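Local coordinates for protein eukaryotic translation initiation factor 4 gamma 5 (Trypanosoma cruzi, PDB 6OZU) that probably acts as an eIF4G-type scaffold in translation initiation, through a MIF4G domain that in relatives binds the helicase eIF4A, at residues K151-V156 with P199-V204; L142-L147 with L184-S189. All coordinates share one frame; numbering follows the deposited sequence.

Interaction 1 of 2, residues K151-V156 with P199-V204; sequences KVVLHV and PKFRAV
V204 lays its CG1 methyl over the backbone of L154, 3.8 Å from L154 CA. That methyl is anti to the backbone N (chi1 166°), which turns it out from helix 194-208 onto the turn of helix 150-162. L154 answers from beside it. Its CD1 comes to 3.7 Å from V204 O and also meets V204 CG1, at 4.1 Å. The two side chains lie alongside each other, head to tail, each reaching for the backbone of the other helix. V153 adds a lighter touch. Its CG1 lies 4.5 Å from V204 CG1. The same methyl sits at the edge of the F201 ring, near the ring plane, 4.3 Å from CE1. The CB of F201 does not aim straight at helix 150-162, yet the CE1 edge of its ring reaches V153.

The two segments cross at -42°, with their axes 10.1 Å apart at closest approach. They run roughly the same way, and L154 and V204 have the nearest CA atoms. This is helix-to-helix packing inside the all-helical MIF4G domain. F201 also touches L182 and L183 of helix 173-186, so helix 194-208 packs on that helix as well. L154 reaches M211 in a loop. On the far side of helix 194-208, R202 forms a salt bridge with D229.

The touching side chains are all hydrocarbon, and the backbone oxygen V204 O is met by a methyl, not by a donor. The contact therefore rests on van der Waals packing and the burial of apolar surface, with little directional constraint.

Interaction 2 of 2, residues L142-L147 with L184-S189; sequences LFTHGL and LTCGKS
The F143 ring meets C186 SG obliquely. The sulfur is 5.1 Å from the ring centroid and 72° off the ring normal. Its nearest ring atom is CD2, at 3.8 Å, and C186 CB lies 4.0 Å from the same carbon. The other ring, that of H145, has T144 OG1 in its plane at the edge, hydrogen-bonded to ND1 at 3.0 Å. T144 OG1 sits between its own backbone N and carbonyl carbon (chi1 58°). It also bonds to G140 O in the preceding turn. The hydroxyl is thus used within its own helix end, and the CG2 methyl faces helix 173-186.

Helix 118-144 stops here in a Schellman motif. G146, with positive phi, is the C-prime residue. L147 N bonds to L142 O at 2.8 Å, and G146 N bonds to F143 O.

Toward helix 173-186, T144 CG2 packs 3.5 Å from T185 O and 4.2 Å from C186 SG. It also meets T185 CG2 at 4.1 Å, where the two threonine side chains stand roughly perpendicular. T185 OG1 bonds instead to N181 O and to a bound glycerol, probably from the crystallisation liquor. F197 of helix 194-208 touches T144.

Interactions 1 and 2 are neighbours in one apolar core, with centres about 10 Å apart. Their segments alternate along the chain: 142-147, 151-156, 184-189, 199-204. They lie on helices 118-144, 150-162, 173-186 and 194-208 in turn. Each contact therefore joins a helix to the second one after it. The two contacts also touch directly. F143 CD1 is 3.5 Å from V153 CG2, and F201 CD1 is 3.6 Å from C186 CB. F143 and F201 also pack together, which ties all four helices into one cluster. Such layered packing of successive helices is consistent with the helical-repeat build of MIF4G domains.

Interaction 1 of 2, residues K151-V156 with P199-V204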
loop_
_atom_site.group_PDB
_atom_site.type_symbol
_atom_site.label_atom_id
_atom_site.label_comp_id
_atom_site.label_asym_id
_atom_site.label_seq_id
_atom_site.Cartn_x
_atom_site.Cartn_y
_atom_site.Cartn_z
ATOM N N LYS A 151 -2.126 -5.806 -9.729
ATOM C CA LYS A 151 -1.745 -4.910 -10.839
ATOM C C LYS A 151 -1.262 -3.529 -10.383
ATOM O O LYS A 151 -0.413 -2.941 -11.049
ATOM C CB LYS A 151 -2.883 -4.727 -11.870
ATOM C CG LYS A 151 -4.153 -5.573 -11.705
ATOM C CD LYS A 151 -5.317 -4.871 -12.412
ATOM C CE LYS A 151 -6.421 -5.782 -12.895
ATOM N NZ LYS A 151 -6.062 -6.470 -14.168
ATOM N N VAL A 152 -1.817 -3.001 -9.278
ATOM C CA VAL A 152 -1.420 -1.701 -8.706
ATOM C C VAL A 152 -0.022 -1.827 -8.095
ATOM O O VAL A 152 0.844 -0.980 -8.338
ATOM C CB VAL A 152 -2.458 -1.163 -7.680
ATOM C CG1 VAL A 152 -1.978 0.131 -7.002
ATOM C CG2 VAL A 152 -3.817 -0.941 -8.349
ATOM N N VAL A 153 0.190 -2.914 -7.340
ATOM C CA VAL A 153 1.451 -3.265 -6.703
ATOM C C VAL A 153 2.551 -3.387 -7.770
ATOM O O VAL A 153 3.600 -2.758 -7.632
ATOM C CB VAL A 153 1.305 -4.536 -5.823
ATOM C CG1 VAL A 153 2.585 -4.802 -5.004
ATOM C CG2 VAL A 153 0.093 -4.411 -4.904
ATOM N N LEU A 154 2.266 -4.117 -8.857
ATOM C CA LEU A 154 3.164 -4.309 -9.990
ATOM C C LEU A 154 3.557 -2.984 -10.652
ATOM O O LEU A 154 4.751 -2.789 -10.898
ATOM C CB LEU A 154 2.522 -5.253 -11.012
ATOM C CG LEU A 154 3.296 -5.511 -12.312
ATOM C CD1 LEU A 154 4.576 -6.303 -12.064
ATOM C CD2 LEU A 154 2.411 -6.152 -13.346
ATOM N N HIS A 155 2.564 -2.086 -10.929
ATOM C CA HIS A 155 2.780 -0.758 -11.543
ATOM C C HIS A 155 3.628 0.148 -10.666
ATOM O O HIS A 155 4.461 0.886 -11.192
ATOM C CB HIS A 155 1.453 -0.048 -11.915
ATOM C CG HIS A 155 1.614 1.201 -12.753
ATOM N ND1 HIS A 155 1.265 1.222 -14.096
ATOM C CD2 HIS A 155 2.038 2.440 -12.401
ATOM C CE1 HIS A 155 1.513 2.455 -14.515
ATOM N NE2 HIS A 155 1.989 3.219 -13.533
ATOM N N VAL A 156 3.449 0.094 -9.327
ATOM C CA VAL A 156 4.240 0.916 -8.403
ATOM C C VAL A 156 5.705 0.452 -8.429
ATOM O O VAL A 156 6.605 1.290 -8.557
ATOM C CB VAL A 156 3.677 0.929 -6.956
ATOM C CG1 VAL A 156 4.708 1.465 -5.953
ATOM C CG2 VAL A 156 2.377 1.705 -6.866
ATOM N N PRO A 199 2.432 -15.819 -1.896
ATOM C CA PRO A 199 2.581 -16.269 -3.296
ATOM C C PRO A 199 2.193 -15.212 -4.327
ATOM O O PRO A 199 2.737 -15.239 -5.433
ATOM C CB PRO A 199 1.652 -17.481 -3.376
ATOM C CG PRO A 199 1.519 -17.931 -1.946
ATOM C CD PRO A 199 1.439 -16.660 -1.197
ATOM N N LYS A 200 1.275 -14.275 -3.965
ATOM C CA LYS A 200 0.814 -13.183 -4.826
ATOM C C LYS A 200 1.926 -12.154 -5.053
ATOM O O LYS A 200 2.076 -11.662 -6.174
ATOM C CB LYS A 200 -0.424 -12.501 -4.236
ATOM C CG LYS A 200 -1.752 -13.135 -4.567
ATOM C CD LYS A 200 -2.885 -12.384 -3.859
ATOM C CE LYS A 200 -4.244 -12.581 -4.486
ATOM N NZ LYS A 200 -4.626 -11.469 -5.418
ATOM N N PHE A 201 2.687 -11.817 -3.994
ATOM C CA PHE A 201 3.803 -10.863 -4.070
ATOM C C PHE A 201 4.969 -11.459 -4.838
ATOM O O PHE A 201 5.640 -10.748 -5.576
ATOM C CB PHE A 201 4.242 -10.410 -2.670
ATOM C CG PHE A 201 5.237 -9.268 -2.661
ATOM C CD1 PHE A 201 4.858 -7.984 -3.062
ATOM C CD2 PHE A 201 6.537 -9.462 -2.205
ATOM C CE1 PHE A 201 5.780 -6.929 -3.053
ATOM C CE2 PHE A 201 7.451 -8.400 -2.180
ATOM C CZ PHE A 201 7.063 -7.138 -2.594
ATOM N N ARG A 202 5.190 -12.773 -4.683
ATOM C CA ARG A 202 6.232 -13.534 -5.389
ATOM C C ARG A 202 5.955 -13.497 -6.900
ATOM O O ARG A 202 6.882 -13.298 -7.682
ATOM C CB ARG A 202 6.308 -14.975 -4.851
ATOM C CG ARG A 202 7.401 -15.809 -5.469
ATOM C CD ARG A 202 7.258 -17.278 -5.128
ATOM N NE ARG A 202 8.382 -18.073 -5.620
ATOM C CZ ARG A 202 8.507 -18.610 -6.829
ATOM N NH1 ARG A 202 7.599 -18.376 -7.764
ATOM N NH2 ARG A 202 9.570 -19.347 -7.125
ATOM N N ALA A 203 4.683 -13.654 -7.284
ATOM C CA ALA A 203 4.186 -13.599 -8.663
ATOM C C ALA A 203 4.463 -12.238 -9.326
ATOM O O ALA A 203 4.823 -12.199 -10.503
ATOM C CB ALA A 203 2.698 -13.886 -8.683
ATOM N N VAL A 204 4.296 -11.135 -8.563
ATOM C CA VAL A 204 4.546 -9.745 -8.971
ATOM C C VAL A 204 6.030 -9.579 -9.311
ATOM O O VAL A 204 6.359 -9.017 -10.359
ATOM C CB VAL A 204 4.051 -8.742 -7.887
ATOM C CG1 VAL A 204 4.595 -7.325 -8.105
ATOM C CG2 VAL A 204 2.541 -8.714 -7.857
#

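Interaction 2 of 2, residues L142-L147 with L184-S189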
loop_
_atom_site.group_PDB
_atom_site.type_symbol
_atom_site.label_atom_id
_atom_site.label_comp_id
_atom_site.label_asym_id
_atom_site.label_seq_id
_atom_site.Cartn_x
_atom_site.Cartn_y
_atom_site.Cartn_z
ATOM N N LEU A 142 -2.399 -2.404 2.399
ATOM C CA LEU A 142 -3.595 -2.609 1.575
ATOM C C LEU A 142 -3.483 -3.976 0.916
ATOM O O LEU A 142 -4.467 -4.707 0.855
ATOM C CB LEU A 142 -3.749 -1.528 0.488
ATOM C CG LEU A 142 -4.162 -0.113 0.892
ATOM C CD1 LEU A 142 -3.922 0.852 -0.246
ATOM C CD2 LEU A 142 -5.639 -0.043 1.279
ATOM N N PHE A 143 -2.281 -4.326 0.442
ATOM C CA PHE A 143 -1.988 -5.601 -0.221
ATOM C C PHE A 143 -2.137 -6.828 0.693
ATOM O O PHE A 143 -2.778 -7.794 0.302
ATOM C CB PHE A 143 -0.602 -5.566 -0.885
ATOM C CG PHE A 143 -0.321 -6.752 -1.756
ATOM C CD1 PHE A 143 -1.073 -6.980 -2.909
ATOM C CD2 PHE A 143 0.668 -7.670 -1.409
ATOM C CE1 PHE A 143 -0.816 -8.074 -3.716
ATOM C CE2 PHE A 143 0.914 -8.776 -2.208
ATOM C CZ PHE A 143 0.175 -8.964 -3.364
ATOM N N THR A 144 -1.579 -6.780 1.902
ATOM C CA THR A 144 -1.661 -7.870 2.887
ATOM C C THR A 144 -3.100 -8.099 3.407
ATOM O O THR A 144 -3.412 -9.186 3.900
ATOM C CB THR A 144 -0.654 -7.646 4.015
ATOM O OG1 THR A 144 -0.924 -6.395 4.627
ATOM C CG2 THR A 144 0.806 -7.695 3.538
ATOM N N HIS A 145 -3.978 -7.081 3.264
ATOM C CA HIS A 145 -5.387 -7.120 3.667
ATOM C C HIS A 145 -6.349 -7.277 2.467
ATOM O O HIS A 145 -7.561 -7.165 2.638
ATOM C CB HIS A 145 -5.723 -5.894 4.521
ATOM C CG HIS A 145 -5.015 -5.863 5.837
ATOM N ND1 HIS A 145 -3.634 -5.857 5.918
ATOM C CD2 HIS A 145 -5.521 -5.777 7.089
ATOM C CE1 HIS A 145 -3.345 -5.810 7.212
ATOM N NE2 HIS A 145 -4.442 -5.746 7.956
ATOM N N GLY A 146 -5.787 -7.565 1.286
ATOM C CA GLY A 146 -6.499 -7.803 0.032
ATOM C C GLY A 146 -7.332 -6.656 -0.506
ATOM O O GLY A 146 -8.283 -6.881 -1.256
ATOM N N LEU A 147 -6.966 -5.417 -0.142
ATOM C CA LEU A 147 -7.678 -4.186 -0.517
ATOM C C LEU A 147 -7.156 -3.478 -1.778
ATOM O O LEU A 147 -7.762 -2.498 -2.193
ATOM C CB LEU A 147 -7.689 -3.196 0.676
ATOM C CG LEU A 147 -8.473 -3.626 1.889
ATOM C CD1 LEU A 147 -8.275 -2.652 3.015
ATOM C CD2 LEU A 147 -9.960 -3.799 1.553
ATOM N N LEU A 184 9.590 -6.803 3.326
ATOM C CA LEU A 184 9.421 -7.339 4.676
ATOM C C LEU A 184 7.944 -7.529 5.059
ATOM O O LEU A 184 7.581 -8.561 5.613
ATOM C CB LEU A 184 10.195 -6.478 5.686
ATOM C CG LEU A 184 10.352 -7.012 7.075
ATOM C CD1 LEU A 184 11.050 -8.384 7.085
ATOM C CD2 LEU A 184 11.160 -6.059 7.893
ATOM N N THR A 185 7.103 -6.591 4.658
ATOM C CA THR A 185 5.658 -6.581 4.840
ATOM C C THR A 185 4.926 -7.652 4.007
ATOM O O THR A 185 4.118 -8.402 4.560
ATOM C CB THR A 185 5.135 -5.149 4.544
ATOM O OG1 THR A 185 5.861 -4.217 5.363
ATOM C CG2 THR A 185 3.608 -4.997 4.740
ATOM N N CYS A 186 5.212 -7.725 2.693
ATOM C CA CYS A 186 4.501 -8.588 1.753
ATOM C C CYS A 186 5.158 -9.922 1.442
ATOM O O CYS A 186 4.477 -10.792 0.894
ATOM C CB CYS A 186 4.218 -7.822 0.459
ATOM S SG CYS A 186 3.476 -6.191 0.702
ATOM N N GLY A 187 6.459 -10.045 1.674
ATOM C CA GLY A 187 7.208 -11.241 1.311
ATOM C C GLY A 187 7.249 -12.358 2.327
ATOM O O GLY A 187 7.776 -13.439 2.029
ATOM N N LYS A 188 6.704 -12.109 3.536
ATOM C CA LYS A 188 6.760 -13.077 4.621
ATOM C C LYS A 188 5.537 -12.975 5.510
ATOM O O LYS A 188 5.100 -11.865 5.787
ATOM C CB LYS A 188 8.043 -12.814 5.440
ATOM C CG LYS A 188 8.587 -13.990 6.170
ATOM C CD LYS A 188 9.712 -13.597 7.045
ATOM C CE LYS A 188 10.211 -14.752 7.863
ATOM N NZ LYS A 188 11.498 -14.439 8.517
ATOM N N SER A 189 5.033 -14.141 6.011
ATOM C CA SER A 189 3.851 -14.286 6.886
ATOM C C SER A 189 3.465 -15.758 7.183
ATOM O O SER A 189 3.471 -16.598 6.268
ATOM C CB SER A 189 2.630 -13.616 6.254
ATOM O OG SER A 189 1.522 -13.557 7.132
#